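Local coordinates for methylocystis parvus OBBP MbnE (Methylocystis parvus OBBP, PDB 5ICQ), which probably binds the copper-chelating peptide methanobactin in the periplasm, as a family 5 extracellular solute-binding protein, at residues R420-L425 against A467-E472; E340-M345 against E442-E447; N322-N327 against L460-S465. All blocks are in the same frame, centred on the assembly; numbering follows the deposited sequence.

Contact 1 (R420-L425 against A467-E472); sequences RALDLL and ARIGVE
The side chain of I469 is the bump of this contact, and A421, L422 and L425 of the helix form the shallow hollow that receives it. A421 and L425 are four residues apart, about one helical turn, and L422 stands beside A421, so all three reach the face turned to the 467-472 loop. The small methyl of A421 is the low floor of the hollow, its CB lying 4.5 Å from CD1 of I469, while the two leucines rise as walls.

Each branch of the isoleucine has its own wall. CG2 settles against L422, 4.0 Å from its CG, and the branch point CB of I469 is equally close to CD2 of L422; these two side chains run past one another in opposite directions. CD1 reaches instead to L425, where it comes within 3.9 Å of that residue's CD1, and here the chains cross at about a right angle. With chi1 at 55°, CG1 of I469 lies between the backbone N and the carbonyl carbon, which leaves CG2 beside the N and splits the two arms between the two leucines. No hydrogen bond spans the segments, so the 153 Å² buried here rests on apolar fit.

The bump is presented by a helix end. A467 to G470 form a type I turn, and G470, with phi 80°, is the C-prime residue of a Schellman motif closing helix 453-467. Beyond the turn V471 packs on F342 and on strand 442-450, and E472 begins strand 472-477. L425 also touches L338 and A341, so helix 415-427 lies against both helix 336-343 and the turn.

Contact 2 (E340-M345 against E442-E447); sequences EAFGMM and EPFSFE
F342 drives the edge of its ring into one face of F444, and this edge-to-face (T-shaped) pair is the main aromatic interaction. The centroids are 5.1 Å apart and the planes stand at 70°. CE2 and CZ of F342 do the touching: CE2 comes to 3.5 Å from CE1 of F444, and CZ sits above the face, displaced toward its rim. CG of F444 is anti to the backbone N (chi1 -160°), which carries the ring out from the strand toward the helix, to meet F342 coming the other way.

A looser pairing joins F342 to F446. Their planes are inclined by only 30°, but the rings are offset so far that they scarcely overlap, with CE2 of F342 3.7 Å from CE1 of F446. The three phenylalanines form an aromatic cluster between helix 336-343 and strand 442-450 of the mixed sheet; F444 and F446 both turn toward the helix, while S445 between them points away, the alternation of a beta strand. Replacing F444 by an alanine would probably leave the edge of F342 without its aromatic face and open a gap at that ring.

Further neighbours extend the cluster: L466 of helix 453-467 touches both F342 and F446, and F333 meets F446 edge-to-face.

Contact 3 (N322-N327 against L460-S465); sequences NGFVFN and LAYASS
Strand 322-326 belongs to the mixed sheet, and helix 453-467 packs on that sheet; toward 322-327 its contact is made by Y462. The chief partner is F324. CD2 of the tyrosine lies over one face of the F324 ring, 3.6 Å above the plane and offset toward the rim, and comes to 3.7 Å from both CD2 and CE2 of F324. The ring centroids are 4.8 Å apart and the planes are inclined by 33°, an oblique pairing. The side chains run antiparallel alongside one another, and CB of Y462 passes 4.1 Å from CZ of F324.

The reach of the tyrosine follows from its first torsion: with chi1 at -166°, CG is anti to the backbone N, and the ring extends from the helix toward the strand. At its far end OH approaches F326, 4.4 Å from CZ, a looser touch. That hydroxyl is nevertheless satisfied, since it is hydrogen-bonded to the backbone O of F342 in helix 336-343. One bond therefore fixes the polar end of an otherwise apolar ring, and the 135 Å² buried between the segments comes from F324, F326 and Y462.

Neighbouring strands widen the platform. V568 and M494, on the two strands that flank 322-326, touch F324, F326 and Y462 alike, while backbone hydrogen bonds link F324 to V568 and V325 to M495. A helix packed on a mixed sheet is the layered alpha/beta construction of periplasmic solute-binding protein lobes; here F324 and Y462 supply part of the interface.

Following the chain from the N terminus, the first of the contact segments is strand 322-326, then come helix 336-343, helix 415-427 and strand 442-450, before helix 453-467 closes contact 3 across 132 intervening residues. Contact 2 is nested inside that loop, closing 96 residues between helix 336-343 and strand 442-450. Contact 1 closes a shorter loop of 41 residues and crosses both others, because 420-425 falls inside their loops and 467-472 after them. Contacts 2 and 3 also meet where F342 CB packs 3.9 Å from F326 CZ, while E472 joins contact 1 to contact 2 through backbone bonds with F444 and F446. Contacts 2 and 3 fasten helices 336-343 and 453-467 to the mixed sheet; contact 1 adds helix 415-427 at the turn before strand 472-477.

Contact 1 (R420-L425 against A467-E472)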
loop_
_atom_site.group_PDB
_atom_site.type_symbol
_atom_site.label_atom_id
_atom_site.label_comp_id
_atom_site.label_asym_id
_atom_site.label_seq_id
_atom_site.Cartn_x
_atom_site.Cartn_y
_atom_site.Cartn_z
ATOM N N ARG A 420 -11.972 -30.859 13.629
ATOM C CA ARG A 420 -11.627 -30.659 12.226
ATOM C C ARG A 420 -10.120 -30.567 12.048
ATOM O O ARG A 420 -9.561 -31.142 11.104
ATOM C CB ARG A 420 -12.292 -29.398 11.689
ATOM C CG ARG A 420 -13.799 -29.466 11.644
ATOM C CD ARG A 420 -14.360 -28.133 11.145
ATOM N NE ARG A 420 -15.815 -28.091 11.222
ATOM C CZ ARG A 420 -16.528 -26.999 10.973
ATOM N NH1 ARG A 420 -15.900 -25.873 10.652
ATOM N NH2 ARG A 420 -17.855 -27.030 11.054
ATOM N N ALA A 421 -9.450 -29.844 12.945
ATOM C CA ALA A 421 -7.999 -29.709 12.859
ATOM C C ALA A 421 -7.303 -31.054 13.042
ATOM O O ALA A 421 -6.398 -31.407 12.279
ATOM C CB ALA A 421 -7.512 -28.701 13.900
ATOM N N LEU A 422 -7.709 -31.820 14.054
ATOM C CA LEU A 422 -7.057 -33.104 14.307
ATOM C C LEU A 422 -7.283 -34.089 13.169
ATOM O O LEU A 422 -6.388 -34.883 12.849
ATOM C CB LEU A 422 -7.558 -33.681 15.635
ATOM C CG LEU A 422 -7.058 -32.899 16.847
ATOM C CD1 LEU A 422 -7.815 -33.284 18.118
ATOM C CD2 LEU A 422 -5.561 -33.138 17.009
ATOM N N ASP A 423 -8.463 -34.063 12.540
ATOM C CA ASP A 423 -8.693 -34.951 11.404
ATOM C C ASP A 423 -7.765 -34.612 10.247
ATOM O O ASP A 423 -7.206 -35.509 9.606
ATOM C CB ASP A 423 -10.159 -34.886 10.950
ATOM C CG ASP A 423 -11.121 -35.461 11.977
ATOM O OD1 ASP A 423 -10.667 -36.101 12.948
ATOM O OD2 ASP A 423 -12.344 -35.267 11.813
ATOM N N LEU A 424 -7.594 -33.320 9.954
ATOM C CA LEU A 424 -6.648 -32.916 8.916
ATOM C C LEU A 424 -5.228 -33.319 9.281
ATOM O O LEU A 424 -4.468 -33.809 8.434
ATOM C CB LEU A 424 -6.706 -31.401 8.700
ATOM C CG LEU A 424 -7.284 -30.838 7.415
ATOM C CD1 LEU A 424 -7.091 -29.331 7.396
ATOM C CD2 LEU A 424 -6.654 -31.498 6.191
ATOM N N LEU A 425 -4.834 -33.066 10.532
ATOM C CA LEU A 425 -3.495 -33.433 10.979
ATOM C C LEU A 425 -3.265 -34.933 10.847
ATOM O O LEU A 425 -2.184 -35.368 10.438
ATOM C CB LEU A 425 -3.285 -32.964 12.421
ATOM C CG LEU A 425 -3.212 -31.432 12.517
ATOM C CD1 LEU A 425 -3.464 -30.911 13.929
ATOM C CD2 LEU A 425 -1.845 -30.944 11.963
ATOM N N ALA A 467 -2.406 -25.107 22.162
ATOM C CA ALA A 467 -2.183 -26.055 23.249
ATOM C C ALA A 467 -3.324 -27.057 23.356
ATOM O O ALA A 467 -3.113 -28.193 23.802
ATOM C CB ALA A 467 -2.010 -25.312 24.575
ATOM N N ARG A 468 -4.532 -26.659 22.953
ATOM C CA ARG A 468 -5.691 -27.544 23.045
ATOM C C ARG A 468 -5.623 -28.721 22.078
ATOM O O ARG A 468 -6.338 -29.703 22.291
ATOM C CB ARG A 468 -6.985 -26.755 22.828
ATOM C CG ARG A 468 -7.316 -25.793 23.980
ATOM C CD ARG A 468 -8.473 -24.855 23.648
ATOM N NE ARG A 468 -9.394 -25.433 22.671
ATOM C CZ ARG A 468 -9.562 -24.978 21.433
ATOM N NH1 ARG A 468 -8.865 -23.926 21.007
ATOM N NH2 ARG A 468 -10.424 -25.575 20.621
ATOM N N ILE A 469 -4.772 -28.672 21.047
ATOM C CA ILE A 469 -4.581 -29.850 20.198
ATOM C C ILE A 469 -3.170 -30.397 20.392
ATOM O O ILE A 469 -2.614 -31.044 19.498
ATOM C CB ILE A 469 -4.861 -29.555 18.709
ATOM C CG1 ILE A 469 -4.021 -28.378 18.203
ATOM C CG2 ILE A 469 -6.355 -29.313 18.473
ATOM C CD1 ILE A 469 -4.008 -28.260 16.685
ATOM N N GLY A 470 -2.583 -30.147 21.563
ATOM C CA GLY A 470 -1.322 -30.775 21.916
ATOM C C GLY A 470 -0.078 -30.156 21.315
ATOM O O GLY A 470 0.954 -30.831 21.227
ATOM N N VAL A 471 -0.132 -28.891 20.910
ATOM C CA VAL A 471 0.977 -28.231 20.227
ATOM C C VAL A 471 1.617 -27.238 21.187
ATOM O O VAL A 471 0.929 -26.374 21.741
ATOM C CB VAL A 471 0.505 -27.524 18.944
ATOM C CG1 VAL A 471 1.628 -26.654 18.369
ATOM C CG2 VAL A 471 0.035 -28.555 17.920
ATOM N N GLU A 472 2.928 -27.359 21.379
ATOM C CA GLU A 472 3.675 -26.467 22.257
ATOM C C GLU A 472 4.139 -25.251 21.458
ATOM O O GLU A 472 4.829 -25.400 20.449
ATOM C CB GLU A 472 4.866 -27.203 22.865
ATOM C CG GLU A 472 5.816 -26.307 23.653
ATOM C CD GLU A 472 6.984 -27.089 24.218
ATOM O OE1 GLU A 472 6.741 -28.079 24.942
ATOM O OE2 GLU A 472 8.140 -26.728 23.921
#

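Contact 2 (E340-M345 against E442-E447)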
loop_
_atom_site.group_PDB
_atom_site.type_symbol
_atom_site.label_atom_id
_atom_site.label_comp_id
_atom_site.label_asym_id
_atom_site.label_seq_id
_atom_site.Cartn_x
_atom_site.Cartn_y
_atom_site.Cartn_z
ATOM N N GLU A 340 -3.075 -25.593 7.133
ATOM C CA GLU A 340 -4.516 -25.336 7.180
ATOM C C GLU A 340 -5.093 -25.694 8.544
ATOM O O GLU A 340 -5.881 -24.931 9.121
ATOM C CB GLU A 340 -5.249 -26.107 6.077
ATOM C CG GLU A 340 -6.775 -25.956 6.208
ATOM C CD GLU A 340 -7.568 -26.492 5.023
ATOM O OE1 GLU A 340 -7.000 -27.198 4.169
ATOM O OE2 GLU A 340 -8.779 -26.187 4.948
ATOM N N ALA A 341 -4.713 -26.862 9.078
ATOM C CA ALA A 341 -5.227 -27.284 10.380
ATOM C C ALA A 341 -4.836 -26.312 11.489
ATOM O O ALA A 341 -5.661 -25.975 12.351
ATOM C CB ALA A 341 -4.712 -28.686 10.713
ATOM N N PHE A 342 -3.576 -25.866 11.506
ATOM C CA PHE A 342 -3.167 -24.918 12.535
ATOM C C PHE A 342 -3.947 -23.618 12.410
ATOM O O PHE A 342 -4.305 -22.996 13.419
ATOM C CB PHE A 342 -1.666 -24.634 12.450
ATOM C CG PHE A 342 -0.803 -25.650 13.138
ATOM C CD1 PHE A 342 -1.211 -26.970 13.269
ATOM C CD2 PHE A 342 0.433 -25.275 13.666
ATOM C CE1 PHE A 342 -0.392 -27.905 13.902
ATOM C CE2 PHE A 342 1.252 -26.200 14.298
ATOM C CZ PHE A 342 0.840 -27.521 14.414
ATOM N N GLY A 343 -4.235 -23.207 11.177
ATOM C CA GLY A 343 -4.996 -21.989 10.964
ATOM C C GLY A 343 -6.390 -22.055 11.548
ATOM O O GLY A 343 -6.937 -21.035 11.969
ATOM N N MET A 344 -6.980 -23.252 11.591
ATOM C CA MET A 344 -8.314 -23.424 12.159
ATOM C C MET A 344 -8.372 -23.068 13.629
ATOM O O MET A 344 -9.462 -22.824 14.159
ATOM C CB MET A 344 -8.770 -24.873 12.015
ATOM C CG MET A 344 -9.050 -25.304 10.609
ATOM S SD MET A 344 -9.492 -27.053 10.616
ATOM C CE MET A 344 -9.766 -27.271 8.857
ATOM N N MET A 345 -7.238 -23.077 14.313
ATOM C CA MET A 345 -7.260 -22.905 15.753
ATOM C C MET A 345 -7.172 -21.450 16.185
ATOM O O MET A 345 -7.342 -21.168 17.373
ATOM C CB MET A 345 -6.128 -23.704 16.385
ATOM C CG MET A 345 -6.213 -25.205 16.103
ATOM S SD MET A 345 -7.764 -25.967 16.654
ATOM C CE MET A 345 -7.689 -25.661 18.422
ATOM N N GLU A 442 8.242 -37.188 17.315
ATOM C CA GLU A 442 8.598 -36.170 18.293
ATOM C C GLU A 442 7.413 -35.254 18.568
ATOM O O GLU A 442 6.591 -35.020 17.680
ATOM C CB GLU A 442 9.781 -35.320 17.799
ATOM C CG GLU A 442 11.073 -36.093 17.587
ATOM C CD GLU A 442 11.751 -36.463 18.889
ATOM O OE1 GLU A 442 12.156 -37.636 19.040
ATOM O OE2 GLU A 442 11.881 -35.579 19.764
ATOM N N PRO A 443 7.311 -34.705 19.781
ATOM C CA PRO A 443 6.215 -33.772 20.074
ATOM C C PRO A 443 6.342 -32.510 19.234
ATOM O O PRO A 443 7.447 -32.026 18.973
ATOM C CB PRO A 443 6.388 -33.468 21.569
ATOM C CG PRO A 443 7.374 -34.484 22.084
ATOM C CD PRO A 443 8.230 -34.854 20.922
ATOM N N PHE A 444 5.204 -31.985 18.791
ATOM C CA PHE A 444 5.234 -30.823 17.905
ATOM C C PHE A 444 5.405 -29.561 18.744
ATOM O O PHE A 444 4.611 -29.308 19.664
ATOM C CB PHE A 444 3.963 -30.734 17.054
ATOM C CG PHE A 444 4.131 -29.882 15.819
ATOM C CD1 PHE A 444 4.226 -28.499 15.919
ATOM C CD2 PHE A 444 4.242 -30.470 14.564
ATOM C CE1 PHE A 444 4.400 -27.709 14.794
ATOM C CE2 PHE A 444 4.421 -29.685 13.427
ATOM C CZ PHE A 444 4.499 -28.302 13.546
ATOM N N SER A 445 6.440 -28.776 18.443
ATOM C CA SER A 445 6.599 -27.497 19.122
ATOM C C SER A 445 7.301 -26.508 18.201
ATOM O O SER A 445 8.091 -26.890 17.334
ATOM C CB SER A 445 7.359 -27.644 20.448
ATOM O OG SER A 445 8.735 -27.799 20.240
ATOM N N PHE A 446 6.986 -25.229 18.386
ATOM C CA PHE A 446 7.568 -24.195 17.538
ATOM C C PHE A 446 7.507 -22.863 18.264
ATOM O O PHE A 446 6.881 -22.730 19.317
ATOM C CB PHE A 446 6.876 -24.123 16.166
ATOM C CG PHE A 446 5.475 -23.521 16.173
ATOM C CD1 PHE A 446 4.367 -24.304 16.458
ATOM C CD2 PHE A 446 5.273 -22.185 15.832
ATOM C CE1 PHE A 446 3.083 -23.766 16.429
ATOM C CE2 PHE A 446 3.986 -21.628 15.809
ATOM C CZ PHE A 446 2.887 -22.423 16.103
ATOM N N GLU A 447 8.163 -21.871 17.678
ATOM C CA GLU A 447 8.269 -20.553 18.282
ATOM C C GLU A 447 7.643 -19.516 17.362
ATOM O O GLU A 447 7.877 -19.540 16.149
ATOM C CB GLU A 447 9.737 -20.212 18.531
ATOM C CG GLU A 447 9.977 -18.774 18.949
ATOM C CD GLU A 447 11.448 -18.403 18.827
ATOM O OE1 GLU A 447 12.179 -18.496 19.826
ATOM O OE2 GLU A 447 11.870 -18.045 17.715
#

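Contact 3 (N322-N327 against L460-S465)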
loop_
_atom_site.group_PDB
_atom_site.type_symbol
_atom_site.label_atom_id
_atom_site.label_comp_id
_atom_site.label_asym_id
_atom_site.label_seq_id
_atom_site.Cartn_x
_atom_site.Cartn_y
_atom_site.Cartn_z
ATOM N N ASN A 322 -2.514 -8.921 6.651
ATOM C CA ASN A 322 -1.522 -9.272 7.658
ATOM C C ASN A 322 -1.851 -10.665 8.174
ATOM O O ASN A 322 -3.011 -11.082 8.149
ATOM C CB ASN A 322 -1.540 -8.311 8.857
ATOM C CG ASN A 322 -1.405 -6.871 8.462
ATOM O OD1 ASN A 322 -0.682 -6.536 7.527
ATOM N ND2 ASN A 322 -2.094 -5.996 9.191
ATOM N N GLY A 323 -0.843 -11.380 8.659
ATOM C CA GLY A 323 -1.140 -12.709 9.175
ATOM C C GLY A 323 0.048 -13.333 9.865
ATOM O O GLY A 323 1.180 -12.852 9.760
ATOM N N PHE A 324 -0.232 -14.427 10.584
ATOM C CA PHE A 324 0.828 -15.311 11.051
ATOM C C PHE A 324 1.407 -16.058 9.859
ATOM O O PHE A 324 0.688 -16.798 9.185
ATOM C CB PHE A 324 0.299 -16.329 12.071
ATOM C CG PHE A 324 -0.100 -15.743 13.399
ATOM C CD1 PHE A 324 0.866 -15.330 14.317
ATOM C CD2 PHE A 324 -1.439 -15.664 13.754
ATOM C CE1 PHE A 324 0.497 -14.802 15.559
ATOM C CE2 PHE A 324 -1.816 -15.164 14.997
ATOM C CZ PHE A 324 -0.836 -14.731 15.902
ATOM N N VAL A 325 2.705 -15.905 9.614
ATOM C CA VAL A 325 3.353 -16.513 8.457
ATOM C C VAL A 325 4.052 -17.791 8.891
ATOM O O VAL A 325 4.861 -17.766 9.824
ATOM C CB VAL A 325 4.370 -15.550 7.823
ATOM C CG1 VAL A 325 5.096 -16.265 6.696
ATOM C CG2 VAL A 325 3.672 -14.300 7.293
ATOM N N PHE A 326 3.782 -18.896 8.186
ATOM C CA PHE A 326 4.528 -20.137 8.384
ATOM C C PHE A 326 5.841 -20.100 7.611
ATOM O O PHE A 326 5.874 -19.725 6.437
ATOM C CB PHE A 326 3.724 -21.353 7.890
ATOM C CG PHE A 326 2.436 -21.608 8.633
ATOM C CD1 PHE A 326 2.417 -22.408 9.771
ATOM C CD2 PHE A 326 1.230 -21.119 8.141
ATOM C CE1 PHE A 326 1.213 -22.686 10.425
ATOM C CE2 PHE A 326 0.040 -21.370 8.782
ATOM C CZ PHE A 326 0.022 -22.166 9.927
ATOM N N ASN A 327 6.927 -20.528 8.249
ATOM C CA ASN A 327 8.172 -20.663 7.498
ATOM C C ASN A 327 8.160 -22.032 6.834
ATOM O O ASN A 327 8.573 -23.036 7.425
ATOM C CB ASN A 327 9.398 -20.487 8.389
ATOM C CG ASN A 327 10.692 -20.542 7.582
ATOM O OD1 ASN A 327 10.666 -20.839 6.386
ATOM N ND2 ASN A 327 11.821 -20.240 8.223
ATOM N N LEU A 460 0.206 -15.008 22.021
ATOM C CA LEU A 460 -0.103 -15.756 23.238
ATOM C C LEU A 460 -1.516 -16.321 23.189
ATOM O O LEU A 460 -1.771 -17.419 23.697
ATOM C CB LEU A 460 0.075 -14.853 24.466
ATOM C CG LEU A 460 1.527 -14.515 24.825
ATOM C CD1 LEU A 460 1.604 -13.378 25.857
ATOM C CD2 LEU A 460 2.234 -15.777 25.377
ATOM N N ALA A 461 -2.456 -15.570 22.616
ATOM C CA ALA A 461 -3.804 -16.109 22.450
ATOM C C ALA A 461 -3.783 -17.322 21.531
ATOM O O ALA A 461 -4.384 -18.363 21.832
ATOM C CB ALA A 461 -4.736 -15.022 21.904
ATOM N N TYR A 462 -3.085 -17.201 20.402
ATOM C CA TYR A 462 -2.956 -18.313 19.469
ATOM C C TYR A 462 -2.271 -19.501 20.128
ATOM O O TYR A 462 -2.701 -20.649 19.954
ATOM C CB TYR A 462 -2.180 -17.840 18.237
ATOM C CG TYR A 462 -2.214 -18.753 17.016
ATOM C CD1 TYR A 462 -3.229 -19.689 16.830
ATOM C CD2 TYR A 462 -1.229 -18.639 16.027
ATOM C CE1 TYR A 462 -3.259 -20.504 15.685
ATOM C CE2 TYR A 462 -1.253 -19.430 14.894
ATOM C CZ TYR A 462 -2.262 -20.367 14.732
ATOM O OH TYR A 462 -2.263 -21.162 13.608
ATOM N N ALA A 463 -1.217 -19.245 20.919
ATOM C CA ALA A 463 -0.508 -20.343 21.575
ATOM C C ALA A 463 -1.436 -21.106 22.506
ATOM O O ALA A 463 -1.405 -22.344 22.566
ATOM C CB ALA A 463 0.696 -19.805 22.354
ATOM N N SER A 464 -2.273 -20.373 23.234
ATOM C CA SER A 464 -3.221 -20.995 24.150
ATOM C C SER A 464 -4.214 -21.877 23.404
ATOM O O SER A 464 -4.588 -22.951 23.886
ATOM C CB SER A 464 -3.943 -19.902 24.944
ATOM O OG SER A 464 -4.823 -20.466 25.892
ATOM N N SER A 465 -4.656 -21.442 22.223
ATOM C CA SER A 465 -5.558 -22.263 21.414
ATOM C C SER A 465 -4.870 -23.514 20.884
ATOM O O SER A 465 -5.462 -24.602 20.878
ATOM C CB SER A 465 -6.100 -21.437 20.247
ATOM O OG SER A 465 -6.997 -20.451 20.724
#